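Local coordinates for protein endopolygalacturonase (Chondrostereum purpureum, PDB 1K5C) that probably hydrolyses the alpha-1,4 linkages within polygalacturonan chains, the backbone of pectin in plant cell walls, at residues K88-N91 with H95-H98; F112-L115 with Q120-S123; D134-D139 with D153-S158; D173-I178 with I184-N189; S221-R226 with P263-N268. All coordinates share one frame; numbering follows the deposited sequence.

Interaction 1 of 5, residues K88-N91 with H95-H98; sequences KGTN and HKPH. With NAG (2-acetamido-2-deoxy-beta-D-glucopyranose), chain B.
Lys96 reaches across to Gly89 with the end of its side chain, and this is the polar half of the contact. Its NZ donates a hydrogen bond to Gly89 O at 2.8 Å. The nitrogen lies well off the line of the carbonyl, at a C=O...N angle of 124°, and is tilted somewhat from the carbonyl plane. The lysine chain is bent at two places, chi2 -63° and chi4 -55°, and so it curls around this oxygen instead of running straight past it. Its CG comes to 3.2 Å from Gly89 O on the way. The same NZ forms a salt bridge with Asp86 and a hydrogen bond with Thr94 O.

The second half is apolar. Thr90 CG2 sits over one face of the His98 ring, 3.5 Å from the centroid and close to the ring normal. This is a CH-pi contact. Thr90 OG1 turns to Gln120, and Thr90 N is hydrogen-bonded to Asn151, a residue of the galacturonate site. Asn91 belongs to that site too. The NAG comes no closer to these segments than 3.6 Å, between its O7 and Asn91 O.

If a methionine replaced Lys96, Gly89 O would probably lose its donor and Asp86 the positive charge that balances it. The lysine ties together two nearby parts of the long loop between strands 76-78 and 101-104, beside substrate-binding residues. Three oxygens around one buried ammonium group are consistent with a lysine that stays charged.

Interaction 2 of 5, residues F112-L115 with Q120-S123; sequences FEVL and QAIS
Val114 meets Ala121 and Ile122 through methyl and methylene groups alone, and no flat side chain lies in the contact. Within the two segments the only ring is that of Phe112, which stands beside the contact. That ring packs edge-to-face with Phe77, and it meets Phe70 with the two planes at about 70°. It forms an aromatic border beside the aliphatic contact.

Val114 works with both of its branches. CG1 points to the methyl of Ala121, with 4.1 Å between Val114 CG1 and Ala121 CB. CG2 takes the other partner. It lies 3.8 Å from Ile122 CD1 and 4.0 Å from Ile122 CG1. The valine has CG1 anti to its backbone N (chi1 171°), which turns CG1 toward Ala121 and CG2 toward Ile122. Ile122 has an extended chain, chi2 175°, and it offers the end of its long branch. The two side chains meet at a slant. All three residues are buried. The contact is ordinary van der Waals packing, at distances that suggest no strain.

Phe100, a ring from outside the segments, and Leu101 also pack on Val114. Ile103 and Ile136 do so on Ile122, and Val138 on Ala121. The contact thus lies inside the right-handed parallel beta-helix typical of glycosyl hydrolase family 28. Strand 108-115 supplies one wall of the coil. The chain then turns, and strand 122-127 begins the wall of another sheet. Strand 130-139 pairs with strand 108-115, and strand 122-127 lies between strands 101-104 and 155-158 in its own sheet.

Interaction 3 of 5, residues D134-D139 with D153-S158; sequences DGITVD and DGFDVS
Phe155 and Gly154 face Ile136 and Val138 across the interior of a parallel beta-helix, the fold of glycosyl hydrolase family 28. The ring of Phe155 leads with its far end. Its CZ lies 4.3 Å from Ile136 CG2 and 4.4 Å from Val138 CG2. Both methyls approach the ring obliquely. Val138 CG2 has another neighbour in Gly154 O, at 3.9 Å. One valine methyl thus touches both a backbone oxygen and the tip of the ring. Its position follows from chi1 of 175°, which puts CG1 anti to the backbone N and leaves CG2 on the side of Gly154 and Phe155.

A second shell fixes these groups. Cys167 and Val169 of strand 162-170 pack on Phe155, and so does Ile176 of strand 176-179. Phe112 and Cys167 flank Ile136, while Ala121 lies against Val138.

Strands 130-139 and 155-158 belong to different sheets, and a long loop joins them. The contact therefore links two walls of the helix through its filling. At the edge of the 153-158 segment the character changes. Asp153 lies close to Asp173, which binds galacturonate, and the Gly154 backbone is hydrogen-bonded to the backbone of Asp174. Asp153 OD2 stands only 2.5 Å from Asp156 OD1.

Interaction 4 of 5, residues D173-I178 with I184-N189; sequences DDCIAI and IRFENN
Phe186 and Ile176 are brought together by their first torsions. Phe186 has CG anti to its backbone N (chi1 -174°), which carries the ring across toward strand 176-179. Ile176 also has CG1 anti to N (chi1 179°), and its CG2 is left facing the ring. That methyl lies over the centre of the ring, 3.6 Å from the centroid and 8° off the normal. It is a CH-pi contact. Ile176 CD1 reaches 3.5 Å from Phe186 CD1.

On the opposite face, Asn189 ND2 sits 3.1 Å above the ring plane. Its amide is held there by hydrogen bonds to Ile164 O and Cys167 N. At the edge, Cys175 SG lies 3.9 Å from Phe186 CZ, near the ring plane. It is a sulfur-aromatic contact, and the sulfur belongs to the disulfide with Cys191. The ring is therefore gripped on two faces and at one edge.

A second pair lies further along. Ile178 CG2 meets Ile184 CD1 at 3.5 Å, and Ile178 CD1 meets Ile184 CG2 at 3.8 Å. The two side chains run past each other in opposite directions.

With an alanine at Phe186, the methyl of Ile176 and the sulfur of Cys175 would probably lose their aromatic partner, and a gap would open in the core.

Asp173, at the start of the first segment, binds galacturonate. The arrangement is core packing between two sheets of a parallel beta-helix, placed directly behind its substrate-binding face.

Interaction 5 of 5, residues S221-R226 with P263-N268; sequences SMYGVR and PDDVGN
The galacturonate-binding face of the beta-helix includes Arg226, and here it lies next to Tyr223 and Asp265. A water joins the last two. It is 2.6 Å from Tyr223 OH, and it donates a hydrogen bond to Asp265 OD1, also at 2.6 Å. It meets the tyrosine in the plane of the ring. Tyr223 OH and Asp265 OD1 are 4.5 Å apart, too far for a direct bond, and the water bridges them.

Arg226 adds charge but no bond to Asp265. Its NH2 is 4.3 Å from Asp265 OD1. That oxygen lies well out of the guanidinium plane, and no N-H points at it. The distance holds for one of two modelled conformers. In this conformer Arg226 CD rests 3.6 Å above one face of the Tyr223 ring, offset toward its rim.

The other carboxylate oxygen, Asp265 OD2, forms a salt bridge with Lys253. The acid is thus shared between Lys253 and the water, while the arginine is left near Tyr262 and Lys228. Those two residues also bind galacturonate. The group is consistent with a basic subsite for an acidic sugar, built where strand 223-230 meets a loop of a later coil.

The five contacts follow one another along the chain, from interaction 1 to interaction 5. Interactions 2, 3 and 4 form the packed middle of the beta-helix. Interactions 2 and 3 have centres about 6 Å apart, and 3 and 4 about 7 Å. Backbone hydrogen bonds between neighbouring strands join them, 108-115 with 130-139 and 155-158 with 176-179. Interaction 1 lies in a loop outside the coil. It touches interaction 2 through Thr90 and Gln120, with centres about 15 Å apart. The centre of interaction 5 is about 16 Å from that of interaction 4. Interactions 1, 4 and 5 each hold a galacturonate-binding residue, so parts from the loops and the coil together contribute to the substrate-binding site.

Interaction 1 of 5, residues K88-N91 with H95-H98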
# COMPACT_ATOMS: atom_id res chain seq x y z
N LYS A 88 12.15 9.75 -11.20
CA LYS A 88 10.94 9.86 -12.00
C LYS A 88 10.02 8.64 -11.84
O LYS A 88 8.87 8.69 -12.29
CB LYS A 88 11.29 10.07 -13.48
CG LYS A 88 12.04 11.39 -13.69
CD LYS A 88 12.44 11.55 -15.16
CE LYS A 88 13.13 12.91 -15.34
NZ LYS A 88 13.80 13.03 -16.69
N GLY A 89 10.51 7.56 -11.24
CA GLY A 89 9.57 6.42 -11.00
C GLY A 89 8.93 5.96 -12.28
O GLY A 89 9.56 5.83 -13.35
N THR A 90 7.64 5.64 -12.15
CA THR A 90 6.87 5.11 -13.28
C THR A 90 6.21 6.24 -14.04
O THR A 90 5.43 6.01 -14.96
CB THR A 90 5.85 4.07 -12.77
OG1 THR A 90 5.10 4.56 -11.64
CG2 THR A 90 6.57 2.86 -12.24
N ASN A 91 6.56 7.51 -13.71
CA ASN A 91 5.99 8.63 -14.45
C ASN A 91 6.75 8.82 -15.76
O ASN A 91 6.16 9.27 -16.78
CB ASN A 91 6.15 9.93 -13.68
CG ASN A 91 5.38 9.95 -12.37
OD1 ASN A 91 4.30 9.34 -12.32
ND2 ASN A 91 5.91 10.70 -11.43
N HIS A 95 13.03 2.83 -17.55
CA HIS A 95 12.02 1.79 -17.27
C HIS A 95 12.19 1.26 -15.86
O HIS A 95 13.32 0.96 -15.45
CB HIS A 95 12.25 0.67 -18.29
CG HIS A 95 11.37 -0.50 -18.02
ND1 HIS A 95 11.80 -1.67 -17.44
CD2 HIS A 95 10.08 -0.69 -18.32
CE1 HIS A 95 10.80 -2.55 -17.39
NE2 HIS A 95 9.70 -1.97 -17.94
N LYS A 96 11.09 1.12 -15.13
CA LYS A 96 11.10 0.51 -13.80
C LYS A 96 10.26 -0.77 -13.85
O LYS A 96 9.03 -0.66 -14.00
CB LYS A 96 10.50 1.44 -12.72
CG LYS A 96 10.90 2.92 -12.81
CD LYS A 96 12.40 3.13 -12.63
CE LYS A 96 12.79 4.62 -12.43
NZ LYS A 96 12.33 5.54 -13.51
N PRO A 97 10.78 -1.98 -13.66
CA PRO A 97 9.92 -3.15 -13.56
C PRO A 97 8.99 -2.99 -12.34
O PRO A 97 9.47 -2.79 -11.21
CB PRO A 97 10.91 -4.30 -13.37
CG PRO A 97 12.23 -3.81 -13.97
CD PRO A 97 12.21 -2.31 -13.63
N HIS A 98 7.68 -3.08 -12.59
CA HIS A 98 6.74 -2.87 -11.48
C HIS A 98 5.44 -3.60 -11.79
O HIS A 98 5.11 -3.77 -12.99
CB HIS A 98 6.47 -1.38 -11.21
CG HIS A 98 5.70 -0.70 -12.31
ND1 HIS A 98 4.36 -0.41 -12.30
CD2 HIS A 98 6.19 -0.28 -13.53
CE1 HIS A 98 4.05 0.21 -13.45
NE2 HIS A 98 5.11 0.27 -14.17
C1 NAG B . 8.40 12.52 -20.20
C2 NAG B . 7.06 13.29 -20.45
C3 NAG B . 7.15 13.88 -21.87
C4 NAG B . 8.27 14.94 -21.79
C5 NAG B . 9.62 14.24 -21.41
C6 NAG B . 10.70 15.23 -21.12
C7 NAG B . 5.30 12.03 -19.13
C8 NAG B . 4.29 10.99 -19.32
N2 NAG B . 5.98 12.35 -20.26
O3 NAG B . 5.95 14.45 -22.40
O4 NAG B . 8.39 15.46 -23.12
O5 NAG B . 9.43 13.49 -20.17
O6 NAG B . 11.98 14.64 -20.93
O7 NAG B . 5.44 12.51 -18.08

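Interaction 2 of 5, residues F112-L115 with Q120-S123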
# COMPACT_ATOMS: atom_id res chain seq x y z
N PHE A 112 9.05 -11.84 5.59
CA PHE A 112 10.12 -11.64 4.60
C PHE A 112 10.23 -10.15 4.33
O PHE A 112 9.38 -9.34 4.74
CB PHE A 112 9.90 -12.46 3.32
CG PHE A 112 8.62 -12.12 2.58
CD1 PHE A 112 8.58 -11.08 1.66
CD2 PHE A 112 7.48 -12.91 2.81
CE1 PHE A 112 7.42 -10.84 0.94
CE2 PHE A 112 6.33 -12.66 2.11
CZ PHE A 112 6.28 -11.62 1.18
N GLU A 113 11.29 -9.81 3.60
CA GLU A 113 11.60 -8.42 3.27
C GLU A 113 11.70 -8.27 1.76
O GLU A 113 12.30 -9.11 1.08
CB GLU A 113 12.93 -8.01 3.92
CG GLU A 113 13.44 -6.64 3.46
CD GLU A 113 14.62 -6.19 4.25
OE1 GLU A 113 14.58 -6.10 5.46
OE2 GLU A 113 15.61 -5.82 3.63
N VAL A 114 11.13 -7.18 1.27
CA VAL A 114 11.40 -6.68 -0.07
C VAL A 114 12.39 -5.54 0.09
O VAL A 114 12.08 -4.57 0.79
CB VAL A 114 10.09 -6.21 -0.75
CG1 VAL A 114 10.41 -5.50 -2.03
CG2 VAL A 114 9.17 -7.44 -0.92
N LEU A 115 13.56 -5.69 -0.51
CA LEU A 115 14.64 -4.71 -0.39
C LEU A 115 14.81 -3.99 -1.74
O LEU A 115 15.04 -4.65 -2.78
CB LEU A 115 15.93 -5.43 -0.02
CG LEU A 115 17.20 -4.55 0.02
CD1 LEU A 115 17.11 -3.47 1.13
CD2 LEU A 115 18.43 -5.42 0.25
N GLN A 120 6.98 0.23 -7.54
CA GLN A 120 5.99 -0.28 -6.60
C GLN A 120 6.41 -1.68 -6.14
O GLN A 120 6.81 -2.54 -6.94
CB GLN A 120 4.59 -0.35 -7.26
CG GLN A 120 4.00 1.03 -7.60
CD GLN A 120 4.43 1.56 -8.97
OE1 GLN A 120 5.40 1.11 -9.58
NE2 GLN A 120 3.76 2.62 -9.45
N ALA A 121 6.31 -1.92 -4.81
CA ALA A 121 6.91 -3.13 -4.24
C ALA A 121 6.00 -4.35 -4.33
O ALA A 121 6.34 -5.31 -5.04
CB ALA A 121 7.35 -2.84 -2.80
N ILE A 122 4.89 -4.36 -3.59
CA ILE A 122 4.05 -5.58 -3.51
C ILE A 122 2.62 -5.24 -3.98
O ILE A 122 1.94 -4.41 -3.41
CB ILE A 122 4.01 -6.13 -2.07
CG1 ILE A 122 5.41 -6.41 -1.57
CG2 ILE A 122 3.11 -7.37 -2.01
CD1 ILE A 122 5.48 -6.85 -0.11
N SER A 123 2.22 -5.93 -5.06
CA SER A 123 0.86 -5.84 -5.57
C SER A 123 0.05 -7.03 -5.06
O SER A 123 0.51 -8.18 -5.16
CB SER A 123 0.92 -5.84 -7.11
OG SER A 123 -0.39 -5.93 -7.64

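Interaction 3 of 5, residues D134-D139 with D153-S158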
# COMPACT_ATOMS: atom_id res chain seq x y z
N ASP A 134 1.75 -10.60 6.92
CA ASP A 134 2.04 -10.39 8.34
C ASP A 134 3.53 -10.32 8.55
O ASP A 134 4.25 -11.28 8.25
CB ASP A 134 1.36 -11.54 9.14
CG ASP A 134 1.45 -11.37 10.65
OD1 ASP A 134 2.25 -10.58 11.14
OD2 ASP A 134 0.61 -12.02 11.31
N GLY A 135 4.02 -9.18 9.04
CA GLY A 135 5.44 -9.11 9.39
C GLY A 135 6.36 -8.99 8.19
O GLY A 135 7.50 -9.45 8.26
N ILE A 136 5.88 -8.34 7.14
CA ILE A 136 6.67 -8.08 5.93
C ILE A 136 7.29 -6.69 6.05
O ILE A 136 6.62 -5.74 6.44
CB ILE A 136 5.79 -8.23 4.69
CG1 ILE A 136 5.39 -9.78 4.59
CG2 ILE A 136 6.51 -7.79 3.41
CD1 ILE A 136 4.28 -9.90 3.60
N THR A 137 8.56 -6.61 5.65
CA THR A 137 9.24 -5.31 5.59
C THR A 137 9.46 -4.93 4.13
O THR A 137 10.04 -5.75 3.38
CB THR A 137 10.59 -5.36 6.31
OG1 THR A 137 10.36 -5.64 7.70
CG2 THR A 137 11.37 -4.06 6.19
N VAL A 138 9.06 -3.74 3.74
CA VAL A 138 9.46 -3.15 2.44
C VAL A 138 10.52 -2.11 2.82
O VAL A 138 10.19 -1.03 3.34
CB VAL A 138 8.29 -2.53 1.68
CG1 VAL A 138 8.82 -1.83 0.43
CG2 VAL A 138 7.27 -3.61 1.34
N ASP A 139 11.79 -2.46 2.60
CA ASP A 139 12.89 -1.56 2.91
C ASP A 139 13.39 -0.94 1.59
O ASP A 139 14.22 -1.52 0.89
CB ASP A 139 14.03 -2.26 3.63
CG ASP A 139 15.12 -1.31 4.01
OD1 ASP A 139 15.16 -0.17 3.50
OD2 ASP A 139 15.98 -1.70 4.86
N ASP A 153 5.64 2.42 -3.77
CA ASP A 153 4.53 2.02 -2.90
C ASP A 153 4.85 0.72 -2.17
O ASP A 153 5.35 -0.24 -2.76
CB ASP A 153 3.25 1.74 -3.72
CG ASP A 153 2.76 2.87 -4.59
OD1 ASP A 153 3.54 3.77 -4.96
OD2 ASP A 153 1.54 2.81 -4.95
N GLY A 154 4.50 0.66 -0.88
CA GLY A 154 4.73 -0.59 -0.14
C GLY A 154 3.81 -1.73 -0.61
O GLY A 154 4.28 -2.78 -1.08
N PHE A 155 2.52 -1.46 -0.45
CA PHE A 155 1.47 -2.43 -0.82
C PHE A 155 0.43 -1.71 -1.67
O PHE A 155 -0.12 -0.70 -1.22
CB PHE A 155 0.74 -2.97 0.44
CG PHE A 155 1.67 -3.63 1.43
CD1 PHE A 155 2.00 -4.99 1.32
CD2 PHE A 155 2.25 -2.89 2.48
CE1 PHE A 155 2.87 -5.57 2.24
CE2 PHE A 155 3.10 -3.47 3.38
CZ PHE A 155 3.45 -4.80 3.27
N ASP A 156 0.17 -2.24 -2.86
CA ASP A 156 -0.94 -1.78 -3.72
C ASP A 156 -1.99 -2.87 -3.73
O ASP A 156 -1.69 -4.00 -4.13
CB ASP A 156 -0.43 -1.50 -5.14
CG ASP A 156 0.52 -0.33 -5.23
OD1 ASP A 156 0.15 0.72 -4.56
OD2 ASP A 156 1.53 -0.35 -5.91
N VAL A 157 -3.19 -2.55 -3.24
CA VAL A 157 -4.22 -3.56 -3.05
C VAL A 157 -5.41 -3.32 -3.95
O VAL A 157 -6.06 -2.28 -3.86
CB VAL A 157 -4.68 -3.59 -1.56
CG1 VAL A 157 -5.73 -4.68 -1.35
CG2 VAL A 157 -3.47 -3.79 -0.63
N SER A 158 -5.71 -4.33 -4.77
CA SER A 158 -6.96 -4.41 -5.58
C SER A 158 -7.51 -5.81 -5.33
O SER A 158 -7.17 -6.75 -6.06
CB SER A 158 -6.74 -4.10 -7.04
OG SER A 158 -6.39 -2.73 -7.24

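Interaction 4 of 5, residues D173-I178 with I184-N189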
# COMPACT_ATOMS: atom_id res chain seq x y z
N ASP A 173 6.68 6.71 -1.35
CA ASP A 173 5.31 6.91 -1.85
C ASP A 173 4.36 6.26 -0.85
O ASP A 173 4.72 6.06 0.32
CB ASP A 173 5.17 6.41 -3.32
CG ASP A 173 4.10 7.15 -4.09
OD1 ASP A 173 2.91 7.05 -3.73
OD2 ASP A 173 4.45 7.85 -5.06
N ASP A 174 3.14 5.98 -1.27
CA ASP A 174 2.15 5.45 -0.32
C ASP A 174 2.72 4.24 0.41
O ASP A 174 3.27 3.32 -0.19
CB ASP A 174 0.87 5.08 -1.07
CG ASP A 174 0.13 6.30 -1.60
OD1 ASP A 174 0.19 7.33 -0.90
OD2 ASP A 174 -0.55 6.18 -2.63
N CYS A 175 2.49 4.20 1.72
CA CYS A 175 2.82 3.01 2.51
C CYS A 175 1.96 1.82 2.04
O CYS A 175 2.44 0.72 1.77
CB CYS A 175 2.61 3.39 3.98
SG CYS A 175 3.06 2.08 5.12
N ILE A 176 0.67 2.13 1.93
CA ILE A 176 -0.33 1.27 1.28
C ILE A 176 -1.18 2.20 0.42
O ILE A 176 -1.45 3.34 0.83
CB ILE A 176 -1.22 0.48 2.29
CG1 ILE A 176 -2.26 -0.37 1.56
CG2 ILE A 176 -1.84 1.40 3.36
CD1 ILE A 176 -2.94 -1.40 2.47
N ALA A 177 -1.60 1.67 -0.74
CA ALA A 177 -2.64 2.31 -1.54
C ALA A 177 -3.71 1.23 -1.79
O ALA A 177 -3.44 0.21 -2.42
CB ALA A 177 -2.12 2.85 -2.86
N ILE A 178 -4.92 1.48 -1.25
CA ILE A 178 -6.03 0.58 -1.44
C ILE A 178 -6.83 1.13 -2.61
O ILE A 178 -7.45 2.20 -2.53
CB ILE A 178 -6.91 0.51 -0.18
CG1 ILE A 178 -6.09 -0.00 1.04
CG2 ILE A 178 -8.11 -0.39 -0.47
CD1 ILE A 178 -6.80 0.13 2.36
N ILE A 184 -10.99 -4.85 3.82
CA ILE A 184 -9.54 -4.69 3.84
C ILE A 184 -9.13 -4.06 5.17
O ILE A 184 -9.66 -3.01 5.54
CB ILE A 184 -9.05 -3.84 2.63
CG1 ILE A 184 -9.45 -4.51 1.31
CG2 ILE A 184 -7.53 -3.61 2.72
CD1 ILE A 184 -9.54 -3.57 0.17
N ARG A 185 -8.19 -4.73 5.84
CA ARG A 185 -7.75 -4.32 7.17
C ARG A 185 -6.24 -4.06 7.12
O ARG A 185 -5.50 -4.92 6.65
CB ARG A 185 -8.09 -5.39 8.20
CG ARG A 185 -7.71 -4.99 9.62
CD ARG A 185 -8.10 -6.16 10.55
NE ARG A 185 -9.30 -5.74 11.04
CZ ARG A 185 -9.80 -5.18 12.13
NH1 ARG A 185 -9.24 -4.80 13.23
NH2 ARG A 185 -11.06 -5.06 11.83
N PHE A 186 -5.82 -2.89 7.58
CA PHE A 186 -4.40 -2.48 7.62
C PHE A 186 -4.14 -2.16 9.12
O PHE A 186 -4.60 -1.10 9.58
CB PHE A 186 -4.17 -1.31 6.71
CG PHE A 186 -2.71 -0.88 6.55
CD1 PHE A 186 -1.86 -1.67 5.77
CD2 PHE A 186 -2.23 0.27 7.15
CE1 PHE A 186 -0.52 -1.26 5.60
CE2 PHE A 186 -0.90 0.67 6.98
CZ PHE A 186 -0.05 -0.09 6.19
N GLU A 187 -3.50 -3.07 9.85
CA GLU A 187 -3.44 -2.97 11.30
C GLU A 187 -2.01 -3.16 11.83
O GLU A 187 -1.29 -4.09 11.46
CB GLU A 187 -4.37 -4.01 11.95
CG GLU A 187 -4.40 -3.91 13.47
CD GLU A 187 -5.58 -4.61 14.12
OE1 GLU A 187 -6.16 -5.52 13.52
OE2 GLU A 187 -5.89 -4.25 15.28
N ASN A 188 -1.63 -2.26 12.76
CA ASN A 188 -0.37 -2.41 13.52
C ASN A 188 0.84 -2.44 12.60
O ASN A 188 1.81 -3.19 12.84
CB ASN A 188 -0.42 -3.64 14.43
CG ASN A 188 -1.46 -3.53 15.53
OD1 ASN A 188 -2.03 -2.46 15.78
ND2 ASN A 188 -1.77 -4.62 16.19
N ASN A 189 0.83 -1.56 11.59
CA ASN A 189 1.96 -1.39 10.69
C ASN A 189 2.74 -0.10 11.02
O ASN A 189 2.18 0.78 11.68
CB ASN A 189 1.46 -1.33 9.22
CG ASN A 189 0.68 -2.57 8.90
OD1 ASN A 189 1.21 -3.66 8.75
ND2 ASN A 189 -0.63 -2.41 8.76

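Interaction 5 of 5, residues S221-R226 with P263-N268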
# COMPACT_ATOMS: atom_id res chain seq x y z
N SER A 221 6.66 11.60 6.93
CA SER A 221 5.90 11.32 5.69
C SER A 221 5.29 12.57 5.17
O SER A 221 5.08 13.56 5.88
CB SER A 221 4.82 10.23 5.95
OG SER A 221 5.44 8.97 6.28
N MET A 222 4.86 12.54 3.88
CA MET A 222 4.30 13.73 3.26
C MET A 222 2.84 13.95 3.67
O MET A 222 2.37 15.11 3.70
CB MET A 222 4.43 13.61 1.75
CG MET A 222 4.01 14.78 0.93
SD MET A 222 4.55 14.61 -0.79
CE MET A 222 6.15 14.11 -0.45
N TYR A 223 2.13 12.84 3.93
CA TYR A 223 0.74 12.90 4.36
C TYR A 223 0.58 11.87 5.46
O TYR A 223 1.33 10.90 5.53
CB TYR A 223 -0.26 12.51 3.23
CG TYR A 223 0.01 13.20 1.90
CD1 TYR A 223 -0.65 14.33 1.50
CD2 TYR A 223 0.92 12.67 1.01
CE1 TYR A 223 -0.36 14.92 0.24
CE2 TYR A 223 1.23 13.23 -0.21
CZ TYR A 223 0.57 14.38 -0.57
OH TYR A 223 0.82 14.95 -1.81
N GLY A 224 -0.43 12.09 6.32
CA GLY A 224 -0.76 11.09 7.30
C GLY A 224 -1.70 10.01 6.71
O GLY A 224 -1.30 8.87 6.51
N VAL A 225 -2.94 10.44 6.46
CA VAL A 225 -3.90 9.59 5.75
C VAL A 225 -4.45 10.39 4.57
O VAL A 225 -4.68 11.61 4.66
CB VAL A 225 -4.99 8.95 6.65
CG1 VAL A 225 -4.36 8.12 7.78
CG2 VAL A 225 -5.85 10.04 7.22
N ARG A 226 -4.73 9.67 3.49
CA ARG A 226 -5.33 10.24 2.32
C ARG A 226 -6.42 9.36 1.75
O ARG A 226 -6.29 8.14 1.73
CB ARG A 226 -4.36 10.40 1.14
CG ARG A 226 -3.53 11.67 1.27
CD ARG A 226 -2.67 11.55 -0.03
NE ARG A 226 -3.00 12.26 -1.26
CZ ARG A 226 -2.14 12.49 -2.26
NH1 ARG A 226 -0.93 12.00 -2.19
NH2 ARG A 226 -2.50 13.15 -3.35
N PRO A 263 -5.39 14.55 -9.91
CA PRO A 263 -4.10 14.66 -9.18
C PRO A 263 -3.90 15.97 -8.40
O PRO A 263 -2.92 16.11 -7.66
CB PRO A 263 -3.07 14.58 -10.31
CG PRO A 263 -3.79 15.13 -11.53
CD PRO A 263 -5.20 14.56 -11.39
N ASP A 264 -4.79 16.96 -8.55
CA ASP A 264 -4.71 18.16 -7.77
C ASP A 264 -5.19 17.91 -6.35
O ASP A 264 -6.06 17.05 -6.11
CB ASP A 264 -5.55 19.24 -8.42
CG ASP A 264 -5.04 19.67 -9.79
OD1 ASP A 264 -3.84 19.94 -9.90
OD2 ASP A 264 -5.88 19.73 -10.71
N ASP A 265 -4.68 18.69 -5.38
CA ASP A 265 -5.19 18.58 -4.01
C ASP A 265 -6.61 19.17 -3.89
O ASP A 265 -7.44 18.53 -3.19
CB ASP A 265 -4.20 19.28 -3.06
CG ASP A 265 -2.84 18.63 -2.95
OD1 ASP A 265 -2.60 17.44 -3.25
OD2 ASP A 265 -1.92 19.40 -2.49
N VAL A 266 -6.86 20.29 -4.50
CA VAL A 266 -8.16 20.96 -4.43
C VAL A 266 -8.48 21.54 -5.81
O VAL A 266 -7.62 21.57 -6.71
CB VAL A 266 -8.16 22.06 -3.36
CG1 VAL A 266 -7.85 21.52 -1.96
CG2 VAL A 266 -7.16 23.15 -3.67
N GLY A 267 -9.73 22.00 -5.92
CA GLY A 267 -10.25 22.67 -7.11
C GLY A 267 -11.14 21.79 -7.95
O GLY A 267 -10.75 20.64 -8.30
N ASN A 268 -12.31 22.25 -8.30
CA ASN A 268 -13.23 21.60 -9.23
C ASN A 268 -13.25 20.11 -8.90
O ASN A 268 -13.03 19.31 -9.80
CB ASN A 268 -12.82 21.86 -10.67
CG ASN A 268 -13.62 21.40 -11.88
OD1 ASN A 268 -13.23 21.11 -13.09
ND2 ASN A 268 -14.95 21.32 -11.65
O HOH W 1 -0.15 16.70 -3.42